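Local coordinates for protein sucrose 6(F)-phosphate phosphorylase (Thermoanaerobacterium thermosaccharolyticum DSM 571, PDB 6S9V) that is a phosphorylase whose catalytic domain belongs to the alpha-amylase family and is built on an eight-stranded parallel beta/alpha barrel, at residues A[259-264]-A[292-297]. Residues are numbered along the deposited sequence; the frame is centred on the assembly and turned at random.
Sequences VQYKLA and YHYLKN
The phenol end of Y261 overlaps the edge of the Y294 ring and reaches past it to the backbone carbonyl of N297. The setting is a (beta/alpha)8, or TIM, barrel: helix 257-265 lies in the chain between barrel strands 248-251 and 269-271, and helix 289-295 between 269-271 and 302-304. The nearest alpha carbons of the two segments, Y261 CA and N297 CA, are 9.9 Å apart, and the long Y261 side chain bridges the gap. Y261 does this with CG anti to its own carbonyl carbon (chi1 -78°), its CB already directed toward the other segment. The example illustrates how a tyrosine hydroxyl can satisfy a carbonyl in the loop that follows a helix. Y261 OH donates to N297 O over a short 2.6 Å; the hydroxyl lies in the carbonyl plane, on a lone pair, with a C=O...donor angle of 144°. The acceptor in turn sits at the edge of the Y261 ring, near its plane.

Y294 is the second neighbour of the hydroxyl: its CE1 lies 3.2 Å from Y261 OH, again near the ring plane, so the two phenols meet at their edges and do not stack. The apolar contact between them is looser, with Y261 CZ 4.4 Å from Y294 CE1. The Y294 hydroxyl is engaged elsewhere, with D272 just beyond strand 269-271, which ties its ring back to the barrel. On the helix 257-265 side, F257 packs edge-to-face with Y261, while R298 and P299 touch it from the loop that follows N297.

The accepting residue is itself folded back on its helix: with ND2 above one face of the H293 ring, toward its rim, the N297 amide donates from ND2 to H293 O at 2.9 Å, with a nearly straight N-H...O angle of 173°.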
loop_
_atom_site.group_PDB
_atom_site.type_symbol
_atom_site.label_atom_id
_atom_site.label_comp_id
_atom_site.label_asym_id
_atom_site.label_seq_id
_atom_site.Cartn_x
_atom_site.Cartn_y
_atom_site.Cartn_z
ATOM N N VAL A 259 -15.423 0.153 -7.278
ATOM C CA VAL A 259 -14.466 1.142 -7.768
ATOM C C VAL A 259 -13.153 0.472 -8.143
ATOM O O VAL A 259 -12.607 0.691 -9.232
ATOM C CB VAL A 259 -14.255 2.239 -6.708
ATOM C CG1 VAL A 259 -13.042 3.092 -7.054
ATOM C CG2 VAL A 259 -15.516 3.079 -6.566
ATOM N N GLN A 260 -12.631 -0.360 -7.244
ATOM C CA GLN A 260 -11.412 -1.117 -7.516
ATOM C C GLN A 260 -11.569 -2.000 -8.748
ATOM O O GLN A 260 -10.689 -2.043 -9.617
ATOM C CB GLN A 260 -11.067 -1.966 -6.295
ATOM C CG GLN A 260 -10.560 -1.155 -5.122
ATOM C CD GLN A 260 -9.057 -1.029 -5.152
ATOM O OE1 GLN A 260 -8.511 -0.180 -5.851
ATOM N NE2 GLN A 260 -8.373 -1.898 -4.419
ATOM N N TYR A 261 -12.684 -2.722 -8.841
ATOM C CA TYR A 261 -12.866 -3.633 -9.967
ATOM C C TYR A 261 -12.948 -2.879 -11.290
ATOM O O TYR A 261 -12.429 -3.345 -12.312
ATOM C CB TYR A 261 -14.108 -4.485 -9.758
ATOM C CG TYR A 261 -13.928 -5.644 -8.792
ATOM C CD1 TYR A 261 -13.002 -5.593 -7.748
ATOM C CD2 TYR A 261 -14.700 -6.785 -8.924
ATOM C CE1 TYR A 261 -12.859 -6.671 -6.861
ATOM C CE2 TYR A 261 -14.572 -7.848 -8.050
ATOM C CZ TYR A 261 -13.656 -7.794 -7.026
ATOM O OH TYR A 261 -13.555 -8.888 -6.186
ATOM N N LYS A 262 -13.594 -1.714 -11.297
ATOM C CA LYS A 262 -13.671 -0.934 -12.530
ATOM C C LYS A 262 -12.292 -0.430 -12.942
ATOM O O LYS A 262 -11.966 -0.401 -14.133
ATOM C CB LYS A 262 -14.653 0.221 -12.346
ATOM C CG LYS A 262 -14.859 1.096 -13.569
ATOM C CD LYS A 262 -16.053 2.017 -13.339
ATOM C CE LYS A 262 -16.091 3.187 -14.300
ATOM N NZ LYS A 262 -17.139 4.165 -13.880
ATOM N N LEU A 263 -11.462 -0.038 -11.972
ATOM C CA LEU A 263 -10.089 0.349 -12.277
ATOM C C LEU A 263 -9.338 -0.788 -12.962
ATOM O O LEU A 263 -8.709 -0.592 -14.012
ATOM C CB LEU A 263 -9.376 0.765 -10.989
ATOM C CG LEU A 263 -9.762 2.143 -10.467
ATOM C CD1 LEU A 263 -9.198 2.344 -9.058
ATOM C CD2 LEU A 263 -9.289 3.226 -11.402
ATOM N N ALA A 264 -9.398 -1.990 -12.380
ATOM C CA ALA A 264 -8.772 -3.158 -12.998
ATOM C C ALA A 264 -9.387 -3.459 -14.361
ATOM O O ALA A 264 -8.669 -3.779 -15.320
ATOM C CB ALA A 264 -8.906 -4.376 -12.075
ATOM N N TYR A 292 -13.141 -18.502 -0.898
ATOM C CA TYR A 292 -13.474 -19.132 -2.167
ATOM C C TYR A 292 -14.372 -18.233 -3.003
ATOM O O TYR A 292 -14.191 -18.127 -4.222
ATOM C CB TYR A 292 -14.114 -20.493 -1.919
ATOM C CG TYR A 292 -13.096 -21.616 -1.986
ATOM C CD1 TYR A 292 -11.885 -21.519 -1.307
ATOM C CD2 TYR A 292 -13.336 -22.756 -2.741
ATOM C CE1 TYR A 292 -10.942 -22.532 -1.366
ATOM C CE2 TYR A 292 -12.405 -23.779 -2.804
ATOM C CZ TYR A 292 -11.206 -23.657 -2.119
ATOM O OH TYR A 292 -10.275 -24.664 -2.184
ATOM N N HIS A 293 -15.346 -17.572 -2.374
ATOM C CA HIS A 293 -16.188 -16.648 -3.124
ATOM C C HIS A 293 -15.364 -15.517 -3.722
ATOM O O HIS A 293 -15.612 -15.092 -4.857
ATOM C CB HIS A 293 -17.284 -16.066 -2.231
ATOM C CG HIS A 293 -18.253 -15.196 -2.969
ATOM N ND1 HIS A 293 -19.120 -15.691 -3.920
ATOM C CD2 HIS A 293 -18.477 -13.863 -2.914
ATOM C CE1 HIS A 293 -19.847 -14.702 -4.408
ATOM N NE2 HIS A 293 -19.475 -13.582 -3.816
ATOM N N TYR A 294 -14.369 -15.026 -2.979
ATOM C CA TYR A 294 -13.540 -13.925 -3.463
ATOM C C TYR A 294 -12.613 -14.378 -4.590
ATOM O O TYR A 294 -12.470 -13.688 -5.609
ATOM C CB TYR A 294 -12.741 -13.323 -2.300
ATOM C CG TYR A 294 -11.885 -12.146 -2.706
ATOM C CD1 TYR A 294 -12.416 -11.130 -3.491
ATOM C CD2 TYR A 294 -10.558 -12.040 -2.303
ATOM C CE1 TYR A 294 -11.654 -10.052 -3.874
ATOM C CE2 TYR A 294 -9.781 -10.951 -2.679
ATOM C CZ TYR A 294 -10.342 -9.964 -3.469
ATOM O OH TYR A 294 -9.602 -8.878 -3.870
ATOM N N LEU A 295 -11.962 -15.534 -4.419
ATOM C CA LEU A 295 -11.032 -16.020 -5.430
ATOM C C LEU A 295 -11.717 -16.234 -6.773
ATOM O O LEU A 295 -11.089 -16.045 -7.821
ATOM C CB LEU A 295 -10.377 -17.317 -4.965
ATOM C CG LEU A 295 -9.398 -17.189 -3.804
ATOM C CD1 LEU A 295 -8.860 -18.569 -3.423
ATOM C CD2 LEU A 295 -8.256 -16.260 -4.153
ATOM N N LYS A 296 -12.995 -16.615 -6.757
ATOM C CA LYS A 296 -13.762 -16.868 -7.970
ATOM C C LYS A 296 -14.303 -15.595 -8.607
ATOM O O LYS A 296 -14.773 -15.646 -9.745
ATOM C CB LYS A 296 -14.936 -17.807 -7.655
ATOM C CG LYS A 296 -14.528 -19.213 -7.216
ATOM C CD LYS A 296 -15.740 -20.062 -6.801
ATOM C CE LYS A 296 -15.318 -21.458 -6.333
ATOM N NZ LYS A 296 -16.483 -22.308 -5.930
ATOM N N ASN A 297 -14.230 -14.456 -7.913
ATOM C CA ASN A 297 -14.859 -13.222 -8.362
ATOM C C ASN A 297 -13.957 -12.032 -8.035
ATOM O O ASN A 297 -14.296 -11.149 -7.252
ATOM C CB ASN A 297 -16.225 -13.027 -7.704
ATOM C CG ASN A 297 -17.205 -14.125 -8.045
ATOM O OD1 ASN A 297 -17.841 -14.094 -9.095
ATOM N ND2 ASN A 297 -17.331 -15.108 -7.158
#